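Local coordinates for protein endosialidase (Enterobacteria phage phi92, PDB 4HIZ) that hydrolyses alpha-2,8 and alpha-2,9 linkages in sialic acid polymers, probably those of bacterial capsules, as the trimeric endosialidase of the phage, at residues R55-L61 against G418-E424; G120-Q124 against K480-Y485; G191-G197 against A249-N255. All blocks are in the same frame, centred on the assembly; numbering follows the deposited sequence.

Contact 1. Residues R55-L61 against G418-E424; sequences RIVGQPL and GEWEGQE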
loop_
_atom_site.group_PDB
_atom_site.type_symbol
_atom_site.label_atom_id
_atom_site.label_comp_id
_atom_site.label_asym_id
_atom_site.label_seq_id
_atom_site.Cartn_x
_atom_site.Cartn_y
_atom_site.Cartn_z
ATOM N N ARG A 55 7.129 -15.867 -39.078
ATOM C CA ARG A 55 5.690 -15.621 -38.957
ATOM C C ARG A 55 5.163 -15.034 -40.266
ATOM O O ARG A 55 4.118 -15.460 -40.812
ATOM C CB ARG A 55 5.425 -14.628 -37.819
ATOM C CG ARG A 55 3.922 -14.477 -37.509
ATOM C CD ARG A 55 3.658 -13.394 -36.457
ATOM N NE ARG A 55 3.782 -12.058 -37.029
ATOM C CZ ARG A 55 2.790 -11.373 -37.592
ATOM N NH1 ARG A 55 1.552 -11.900 -37.651
ATOM N NH2 ARG A 55 3.031 -10.153 -38.097
ATOM N N ILE A 56 5.930 -14.070 -40.782
ATOM C CA ILE A 56 5.673 -13.476 -42.074
ATOM C C ILE A 56 6.782 -13.967 -43.003
ATOM O O ILE A 56 7.966 -13.824 -42.684
ATOM C CB ILE A 56 5.705 -11.937 -41.995
ATOM C CG1 ILE A 56 4.657 -11.407 -41.007
ATOM C CG2 ILE A 56 5.476 -11.319 -43.387
ATOM C CD1 ILE A 56 3.193 -11.846 -41.314
ATOM N N VAL A 57 6.413 -14.563 -44.135
ATOM C CA VAL A 57 7.426 -15.153 -45.007
ATOM C C VAL A 57 8.460 -14.124 -45.444
ATOM O O VAL A 57 8.109 -13.017 -45.839
ATOM C CB VAL A 57 6.791 -15.804 -46.246
ATOM C CG1 VAL A 57 7.872 -16.268 -47.211
ATOM C CG2 VAL A 57 5.909 -16.985 -45.813
ATOM N N GLY A 58 9.739 -14.486 -45.335
ATOM C CA GLY A 58 10.811 -13.594 -45.743
ATOM C C GLY A 58 11.291 -12.688 -44.626
ATOM O O GLY A 58 12.238 -11.925 -44.837
ATOM N N GLN A 59 10.640 -12.749 -43.461
ATOM C CA GLN A 59 11.024 -11.903 -42.324
ATOM C C GLN A 59 11.316 -12.711 -41.061
ATOM O O GLN A 59 10.513 -12.722 -40.109
ATOM C CB GLN A 59 9.957 -10.821 -42.074
ATOM C CG GLN A 59 9.840 -9.861 -43.256
ATOM C CD GLN A 59 9.032 -8.625 -42.940
ATOM O OE1 GLN A 59 9.350 -7.903 -41.987
ATOM N NE2 GLN A 59 7.996 -8.341 -43.761
ATOM N N PRO A 60 12.464 -13.405 -41.043
ATOM C CA PRO A 60 12.796 -14.222 -39.873
ATOM C C PRO A 60 13.087 -13.350 -38.636
ATOM O O PRO A 60 13.673 -12.245 -38.724
ATOM C CB PRO A 60 14.072 -14.958 -40.302
ATOM C CG PRO A 60 14.707 -14.048 -41.346
ATOM C CD PRO A 60 13.566 -13.343 -42.032
ATOM N N LEU A 61 12.627 -13.850 -37.492
ATOM C CA LEU A 61 12.882 -13.247 -36.200
ATOM C C LEU A 61 13.215 -14.416 -35.290
ATOM O O LEU A 61 12.834 -15.571 -35.579
ATOM C CB LEU A 61 11.624 -12.522 -35.695
ATOM C CG LEU A 61 11.160 -11.363 -36.606
ATOM C CD1 LEU A 61 9.772 -10.885 -36.218
ATOM C CD2 LEU A 61 12.194 -10.203 -36.483
ATOM N N GLY A 418 1.948 -8.260 -33.954
ATOM C CA GLY A 418 1.992 -8.486 -35.386
ATOM C C GLY A 418 2.246 -7.222 -36.211
ATOM O O GLY A 418 2.196 -7.290 -37.443
ATOM N N GLU A 419 2.495 -6.085 -35.569
ATOM C CA GLU A 419 2.784 -4.855 -36.328
ATOM C C GLU A 419 4.259 -4.709 -36.670
ATOM O O GLU A 419 4.630 -3.844 -37.478
ATOM C CB GLU A 419 2.316 -3.605 -35.570
ATOM C CG GLU A 419 0.836 -3.575 -35.329
ATOM C CD GLU A 419 0.373 -2.308 -34.623
ATOM O OE1 GLU A 419 1.199 -1.399 -34.364
ATOM O OE2 GLU A 419 -0.836 -2.205 -34.344
ATOM N N TRP A 420 5.113 -5.536 -36.069
ATOM C CA TRP A 420 6.566 -5.296 -36.220
ATOM C C TRP A 420 7.043 -5.416 -37.677
ATOM O O TRP A 420 7.806 -4.564 -38.201
ATOM C CB TRP A 420 7.366 -6.294 -35.375
ATOM C CG TRP A 420 8.855 -6.038 -35.401
ATOM C CD1 TRP A 420 9.756 -6.640 -36.221
ATOM C CD2 TRP A 420 9.616 -5.184 -34.518
ATOM N NE1 TRP A 420 11.031 -6.179 -35.947
ATOM C CE2 TRP A 420 10.970 -5.303 -34.888
ATOM C CE3 TRP A 420 9.274 -4.310 -33.482
ATOM C CZ2 TRP A 420 11.995 -4.569 -34.256
ATOM C CZ3 TRP A 420 10.286 -3.603 -32.834
ATOM C CH2 TRP A 420 11.628 -3.731 -33.233
ATOM N N GLU A 421 6.628 -6.492 -38.322
ATOM C CA GLU A 421 7.137 -6.795 -39.664
ATOM C C GLU A 421 6.728 -5.752 -40.696
ATOM O O GLU A 421 5.633 -5.184 -40.647
ATOM C CB GLU A 421 6.638 -8.176 -40.117
ATOM C CG GLU A 421 7.207 -9.377 -39.299
ATOM C CD GLU A 421 6.380 -9.794 -38.087
ATOM O OE1 GLU A 421 5.577 -8.976 -37.559
ATOM O OE2 GLU A 421 6.561 -10.972 -37.683
ATOM N N GLY A 422 7.632 -5.522 -41.629
ATOM C CA GLY A 422 7.393 -4.540 -42.679
ATOM C C GLY A 422 6.143 -4.887 -43.463
ATOM O O GLY A 422 5.898 -6.061 -43.758
ATOM N N GLN A 423 5.377 -3.843 -43.773
ATOM C CA GLN A 423 4.136 -3.874 -44.541
ATOM C C GLN A 423 2.915 -4.336 -43.742
ATOM O O GLN A 423 1.791 -4.154 -44.203
ATOM C CB GLN A 423 4.260 -4.663 -45.869
ATOM C CG GLN A 423 5.327 -4.117 -46.851
ATOM C CD GLN A 423 4.939 -2.791 -47.508
ATOM O OE1 GLN A 423 3.805 -2.336 -47.381
ATOM N NE2 GLN A 423 5.890 -2.164 -48.215
ATOM N N GLU A 424 3.120 -4.920 -42.559
ATOM C CA GLU A 424 1.983 -5.368 -41.768
ATOM C C GLU A 424 1.114 -4.204 -41.342
ATOM O O GLU A 424 1.622 -3.122 -41.023
ATOM C CB GLU A 424 2.455 -6.122 -40.521
ATOM C CG GLU A 424 3.016 -7.464 -40.845
ATOM C CD GLU A 424 1.985 -8.350 -41.524
ATOM O OE1 GLU A 424 0.926 -8.638 -40.910
ATOM O OE2 GLU A 424 2.240 -8.781 -42.661
HETATM O O HOH W 1 8.014 -12.734 -39.042
#
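Arg-55 grips the carboxylate of Glu-421 side-on, spending two nitrogens on two different oxygens: NH2 reaches OE1 at 2.9 Å and NE reaches OE2 at 3.1 Å. Both oxygens lie close to the guanidinium plane, yet the carboxylate is turned 59° against it, and the nitrogens therefore approach the oxygens from above the carboxylate plane. Bending the arginine chain at chi3 (76°) brings NE and NH2 round to this edge. One guanidinium face rests on CA of Gly-418, the other on CD1 of Ile-56, both toward the rim of the group, which holds it between backbone and methyl. Glu-424 adds a second negative charge, but OE1 stands a long 3.8 Å from NH2 of Arg-55.

Glu-421 has further partners. Its OE1 also takes a salt bridge from Arg-435 on strand 435-442, and its OE2 accepts a bond from a water at 2.7 Å. That same water receives the N-H of Ile-56 and donates to the carbonyl of Gln-59, tying the type II turn 56-59 to the acid. Leu-61 CD1 packs against the carboxylate, 3.5 Å from Glu-421 OE2.

Gln-59 makes a separate, two-way amide link to one residue. Its OE1 takes the N-H of Gly-422 in the carbonyl plane, on a lone pair, at 3.0 Å, while NE2 gives to Gly-422 O at 3.1 Å with the acceptor lying in the amide plane.

Two loops, one from the N-terminal extension and one from the propeller, are thus joined by directed polar bonds; with two arginines and a water on Glu-421, the acid is probably kept ionised.

Contact 2. Residues G120-Q124 against K480-Y485; sequences GDDGQ and KDGWLY. With EDO (1,2-ethanediol), chain R.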
loop_
_atom_site.group_PDB
_atom_site.type_symbol
_atom_site.label_atom_id
_atom_site.label_comp_id
_atom_site.label_asym_id
_atom_site.label_seq_id
_atom_site.Cartn_x
_atom_site.Cartn_y
_atom_site.Cartn_z
ATOM N N GLY A 120 17.053 2.056 -5.838
ATOM C CA GLY A 120 18.271 2.002 -5.039
ATOM C C GLY A 120 18.837 0.608 -4.829
ATOM O O GLY A 120 19.749 0.436 -4.015
ATOM N N ASP A 121 18.319 -0.391 -5.545
ATOM C CA ASP A 121 18.807 -1.766 -5.373
ATOM C C ASP A 121 19.026 -2.487 -6.717
ATOM O O ASP A 121 18.665 -3.668 -6.872
ATOM C CB ASP A 121 17.848 -2.563 -4.462
ATOM C CG ASP A 121 16.414 -2.488 -4.917
ATOM O OD1 ASP A 121 16.165 -2.223 -6.132
ATOM O OD2 ASP A 121 15.517 -2.775 -4.057
ATOM N N ASP A 122 19.645 -1.779 -7.672
ATOM C CA ASP A 122 20.009 -2.383 -8.935
ATOM C C ASP A 122 18.782 -2.793 -9.756
ATOM O O ASP A 122 18.882 -3.670 -10.617
ATOM C CB ASP A 122 21.017 -3.538 -8.746
ATOM C CG ASP A 122 22.336 -3.032 -8.172
ATOM O OD1 ASP A 122 22.874 -2.056 -8.715
ATOM O OD2 ASP A 122 22.813 -3.538 -7.156
ATOM N N GLY A 123 17.643 -2.152 -9.492
ATOM C CA GLY A 123 16.457 -2.331 -10.330
ATOM C C GLY A 123 15.530 -3.415 -9.809
ATOM O O GLY A 123 14.630 -3.849 -10.549
ATOM N N GLN A 124 15.745 -3.875 -8.571
ATOM C CA GLN A 124 14.811 -4.861 -8.031
ATOM C C GLN A 124 13.518 -4.225 -7.580
ATOM O O GLN A 124 12.447 -4.791 -7.819
ATOM C CB GLN A 124 15.456 -5.570 -6.818
ATOM C CG GLN A 124 16.655 -6.377 -7.250
ATOM C CD GLN A 124 17.239 -7.152 -6.074
ATOM O OE1 GLN A 124 16.740 -8.240 -5.747
ATOM N NE2 GLN A 124 18.260 -6.587 -5.417
ATOM N N LYS A 480 24.029 0.208 -15.445
ATOM C CA LYS A 480 24.734 0.370 -14.164
ATOM C C LYS A 480 25.617 -0.832 -13.939
ATOM O O LYS A 480 25.137 -1.932 -13.795
ATOM C CB LYS A 480 23.775 0.552 -12.983
ATOM C CG LYS A 480 24.545 0.689 -11.628
ATOM C CD LYS A 480 23.620 0.837 -10.426
ATOM C CE LYS A 480 24.423 0.883 -9.106
ATOM N NZ LYS A 480 25.084 -0.407 -8.849
ATOM N N ASP A 481 26.932 -0.614 -13.948
ATOM C CA ASP A 481 27.893 -1.697 -13.737
ATOM C C ASP A 481 27.622 -2.863 -14.689
ATOM O O ASP A 481 27.556 -2.673 -15.915
ATOM C CB ASP A 481 27.915 -2.121 -12.238
ATOM C CG ASP A 481 28.310 -0.950 -11.315
ATOM O OD1 ASP A 481 29.388 -0.355 -11.542
ATOM O OD2 ASP A 481 27.538 -0.586 -10.387
ATOM N N GLY A 482 27.376 -4.037 -14.125
ATOM C CA GLY A 482 27.170 -5.234 -14.930
ATOM C C GLY A 482 25.765 -5.522 -15.405
ATOM O O GLY A 482 25.510 -6.617 -15.898
ATOM N N TRP A 483 24.873 -4.543 -15.285
ATOM C CA TRP A 483 23.503 -4.715 -15.727
ATOM C C TRP A 483 23.091 -3.608 -16.693
ATOM O O TRP A 483 23.418 -2.427 -16.502
ATOM C CB TRP A 483 22.552 -4.622 -14.521
ATOM C CG TRP A 483 22.583 -5.719 -13.511
ATOM C CD1 TRP A 483 22.957 -5.609 -12.192
ATOM C CD2 TRP A 483 22.157 -7.069 -13.708
ATOM N NE1 TRP A 483 22.770 -6.826 -11.556
ATOM C CE2 TRP A 483 22.308 -7.744 -12.475
ATOM C CE3 TRP A 483 21.696 -7.785 -14.827
ATOM C CZ2 TRP A 483 21.972 -9.102 -12.319
ATOM C CZ3 TRP A 483 21.364 -9.144 -14.678
ATOM C CH2 TRP A 483 21.509 -9.786 -13.427
ATOM N N LEU A 484 22.380 -3.989 -17.745
ATOM C CA LEU A 484 21.791 -3.027 -18.682
ATOM C C LEU A 484 20.259 -3.061 -18.450
ATOM O O LEU A 484 19.709 -4.117 -18.142
ATOM C CB LEU A 484 22.145 -3.480 -20.100
ATOM C CG LEU A 484 21.442 -2.704 -21.234
ATOM C CD1 LEU A 484 22.360 -2.669 -22.497
ATOM C CD2 LEU A 484 20.073 -3.301 -21.600
ATOM N N TYR A 485 19.592 -1.916 -18.571
ATOM C CA TYR A 485 18.149 -1.806 -18.333
ATOM C C TYR A 485 17.470 -1.223 -19.571
ATOM O O TYR A 485 17.820 -0.125 -20.017
ATOM C CB TYR A 485 17.857 -0.873 -17.158
ATOM C CG TYR A 485 18.570 -1.334 -15.897
ATOM C CD1 TYR A 485 19.904 -0.962 -15.656
ATOM C CD2 TYR A 485 17.931 -2.138 -14.949
ATOM C CE1 TYR A 485 20.599 -1.390 -14.532
ATOM C CE2 TYR A 485 18.611 -2.550 -13.824
ATOM C CZ TYR A 485 19.919 -2.182 -13.619
ATOM O OH TYR A 485 20.601 -2.628 -12.480
HETATM C C1 EDO R . 27.048 4.241 -11.096
HETATM O O1 EDO R . 26.701 5.401 -10.344
HETATM C C2 EDO R . 27.122 3.000 -10.225
HETATM O O2 EDO R . 28.105 2.129 -10.784
HETATM O O HOH W 2 24.378 -2.664 -11.130
#
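Asp-122 meets Lys-480 through a short salt bridge, OD1 to NZ at 2.8 Å, in which the carboxylate offers its syn lone pair. The lysine chain runs extended until its last torsion (chi4 -66°), where the ammonium turns off and also binds Asp-481 OD2, at 2.9 Å and almost head-on to the carboxylate oxygen. Beside the salt bridge a water spans Asp-122 OD1 and Lys-480 O. The hydroxyl of Tyr-485 donates to the carbonyl O of Asp-122 at 2.7 Å, coming from 60° above the carbonyl plane; Arg-521 binds the same oxygen. Here the type I' turn 121-124 passes close to the ring, with Gly-123 CA 4.1 Å from Tyr-485 CE2. Segment 480-485 holds the type II' turn of a beta hairpin, linking strands 473-480 and 483-490 of a four-stranded antiparallel propeller sheet. A subunit boundary lies here too: Tyr-433 of the second subunit is hydrogen-bonded to both Asp-122 OD2 and Lys-480 NZ. Packing is looser toward the hairpin tip, where the exposed Asp-481, besides its bond to Lys-480, receives at OD2 a weak bond from a 1,2-ethanediol, probably left from crystallisation.

Contact 3. Residues G191-G197 against A249-N255; sequences GITISSG and ATSNIDN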
loop_
_atom_site.group_PDB
_atom_site.type_symbol
_atom_site.label_atom_id
_atom_site.label_comp_id
_atom_site.label_asym_id
_atom_site.label_seq_id
_atom_site.Cartn_x
_atom_site.Cartn_y
_atom_site.Cartn_z
ATOM N N GLY A 191 40.443 22.927 1.475
ATOM C CA GLY A 191 39.785 23.692 0.437
ATOM C C GLY A 191 38.878 24.838 0.836
ATOM O O GLY A 191 38.307 25.497 -0.053
ATOM N N ILE A 192 38.712 25.082 2.136
ATOM C CA ILE A 192 37.872 26.207 2.568
ATOM C C ILE A 192 38.725 27.300 3.186
ATOM O O ILE A 192 39.421 27.050 4.190
ATOM C CB ILE A 192 36.808 25.782 3.574
ATOM C CG1 ILE A 192 35.920 24.675 2.958
ATOM C CG2 ILE A 192 35.971 27.005 3.991
ATOM C CD1 ILE A 192 34.821 24.127 3.933
ATOM N N THR A 193 38.682 28.502 2.603
ATOM C CA THR A 193 39.495 29.614 3.124
ATOM C C THR A 193 38.639 30.862 3.304
ATOM O O THR A 193 37.743 31.151 2.478
ATOM C CB THR A 193 40.664 29.956 2.199
ATOM O OG1 THR A 193 40.189 30.123 0.866
ATOM C CG2 THR A 193 41.724 28.856 2.230
ATOM N N ILE A 194 38.916 31.593 4.383
ATOM C CA ILE A 194 38.266 32.878 4.654
ATOM C C ILE A 194 39.303 33.858 5.169
ATOM O O ILE A 194 40.033 33.521 6.100
ATOM C CB ILE A 194 37.197 32.733 5.749
ATOM C CG1 ILE A 194 36.290 31.526 5.439
ATOM C CG2 ILE A 194 36.333 34.018 5.820
ATOM C CD1 ILE A 194 35.422 31.078 6.591
ATOM N N SER A 195 39.346 35.067 4.610
ATOM C CA SER A 195 40.234 36.094 5.171
ATOM C C SER A 195 39.582 36.771 6.348
ATOM O O SER A 195 38.372 36.987 6.341
ATOM C CB SER A 195 40.578 37.153 4.120
ATOM O OG SER A 195 41.282 36.512 3.092
ATOM N N SER A 196 40.382 37.095 7.369
ATOM C CA SER A 196 39.878 37.828 8.514
ATOM C C SER A 196 39.189 39.103 8.030
ATOM O O SER A 196 39.695 39.790 7.147
ATOM C CB SER A 196 41.033 38.178 9.455
ATOM O OG SER A 196 40.518 38.663 10.673
ATOM N N GLY A 197 38.031 39.415 8.603
ATOM C CA GLY A 197 37.326 40.628 8.222
ATOM C C GLY A 197 36.362 40.435 7.054
ATOM O O GLY A 197 35.541 41.322 6.760
ATOM N N ALA A 249 34.485 37.026 9.368
ATOM C CA ALA A 249 35.463 36.213 10.089
ATOM C C ALA A 249 36.336 37.066 10.994
ATOM O O ALA A 249 36.639 38.218 10.688
ATOM C CB ALA A 249 36.336 35.455 9.128
ATOM N N THR A 250 36.762 36.487 12.106
ATOM C CA THR A 250 37.597 37.237 13.040
ATOM C C THR A 250 39.047 36.750 13.064
ATOM O O THR A 250 39.863 37.206 13.881
ATOM C CB THR A 250 36.997 37.231 14.447
ATOM O OG1 THR A 250 36.839 35.881 14.897
ATOM C CG2 THR A 250 35.643 37.932 14.444
ATOM N N SER A 251 39.347 35.827 12.154
ATOM C CA SER A 251 40.705 35.363 11.949
ATOM C C SER A 251 40.837 34.853 10.520
ATOM O O SER A 251 39.834 34.675 9.817
ATOM C CB SER A 251 41.081 34.263 12.960
ATOM O OG SER A 251 40.456 33.033 12.646
ATOM N N ASN A 252 42.070 34.621 10.090
ATOM C CA ASN A 252 42.312 33.973 8.798
ATOM C C ASN A 252 42.072 32.482 8.959
ATOM O O ASN A 252 42.700 31.835 9.805
ATOM C CB ASN A 252 43.758 34.196 8.361
ATOM C CG ASN A 252 44.044 35.652 8.081
ATOM O OD1 ASN A 252 43.181 36.378 7.561
ATOM N ND2 ASN A 252 45.243 36.110 8.475
ATOM N N ILE A 253 41.138 31.950 8.173
ATOM C CA ILE A 253 40.720 30.561 8.326
ATOM C C ILE A 253 41.138 29.789 7.094
ATOM O O ILE A 253 40.939 30.249 5.965
ATOM C CB ILE A 253 39.210 30.531 8.501
ATOM C CG1 ILE A 253 38.854 31.089 9.887
ATOM C CG2 ILE A 253 38.668 29.104 8.307
ATOM C CD1 ILE A 253 37.377 31.450 10.017
ATOM N N ASP A 254 41.720 28.616 7.304
ATOM C CA ASP A 254 42.054 27.704 6.205
ATOM C C ASP A 254 41.946 26.310 6.771
ATOM O O ASP A 254 42.725 25.937 7.677
ATOM C CB ASP A 254 43.500 27.972 5.735
ATOM C CG ASP A 254 43.925 27.080 4.547
ATOM O OD1 ASP A 254 43.358 25.977 4.346
ATOM O OD2 ASP A 254 44.852 27.475 3.810
ATOM N N ASN A 255 40.990 25.522 6.270
ATOM C CA ASN A 255 40.762 24.222 6.894
ATOM C C ASN A 255 41.605 23.105 6.300
ATOM O O ASN A 255 41.230 21.926 6.374
ATOM C CB ASN A 255 39.282 23.834 6.842
ATOM C CG ASN A 255 38.838 23.390 5.441
ATOM O OD1 ASN A 255 39.503 23.698 4.442
ATOM N ND2 ASN A 255 37.706 22.655 5.368
HETATM O O HOH W 3 42.774 24.611 2.172
HETATM O O HOH W 4 42.556 38.570 12.345
#
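Asn-255 carries its amide between the backbone N and the carbonyl carbon (chi1 75°), a rotamer that turns OD1 back onto the start of strand 192-194, where it accepts the N-H of Ile-192 at 2.8 Å from 40° above the carbonyl plane; Asn-255 N in turn donates to Ile-192 O at 3.0 Å. At the other end Asn-252, with CG opposite its carbonyl carbon (chi1 -66°), reaches across so that OD1 takes the N-H of Ser-196 at 2.9 Å in a nearly straight bond. Two asparagine amides therefore extend the pairing past both ends of a short antiparallel ladder. Within it, Ile-194 and Ile-253 form the hydrogen-bonded pair, bonded N to O in both directions, and Thr-193 and Asp-254 the non-hydrogen-bonded one. Ile-194 and Ile-253 lie side by side, their CD1 methyls 4.0 Å apart, and Ile-194 CG2 also meets Ala-249 CB at 3.6 Å. On the other face Thr-193 CG2 leans on the Asp-254 carboxylate, 3.7 Å from CG. Past Ser-196, Gly-197 N gives a further bond to Ala-249 O at 2.8 Å. A water joins Gly-191 N to Asp-254 OD1, which also accepts from the backbone N of Thr-256. Strand 253-254 is an edge strand of an eight-stranded antiparallel sheet; strand 192-194 lies between it and strand 200-204, onto whose Ala-201 and Ile-203 Ile-194 and Ile-192 pack respectively.

Overall arrangement
The three contacts serve different parts of the chain. Contact 1 joins the N-terminal extension to the propeller, contact 2 lies inside the propeller at a subunit boundary, and contact 3 edges a separate sheet inserted between propeller strands 172-181 and 272-275. Contacts 1 and 2 alternate along the chain, with centres 33 Å apart, while contact 3 is nested within the loops both close; its centre is 44 Å from that of contact 2 and 71 Å from that of contact 1. Contact 3 approaches bound sialic acid: the side chains of Ile-253 and Ile-192 are about 8 and 9 Å from N-acetylneuraminic acids, probably those of the pocket that includes Phe-218 and Thr-224.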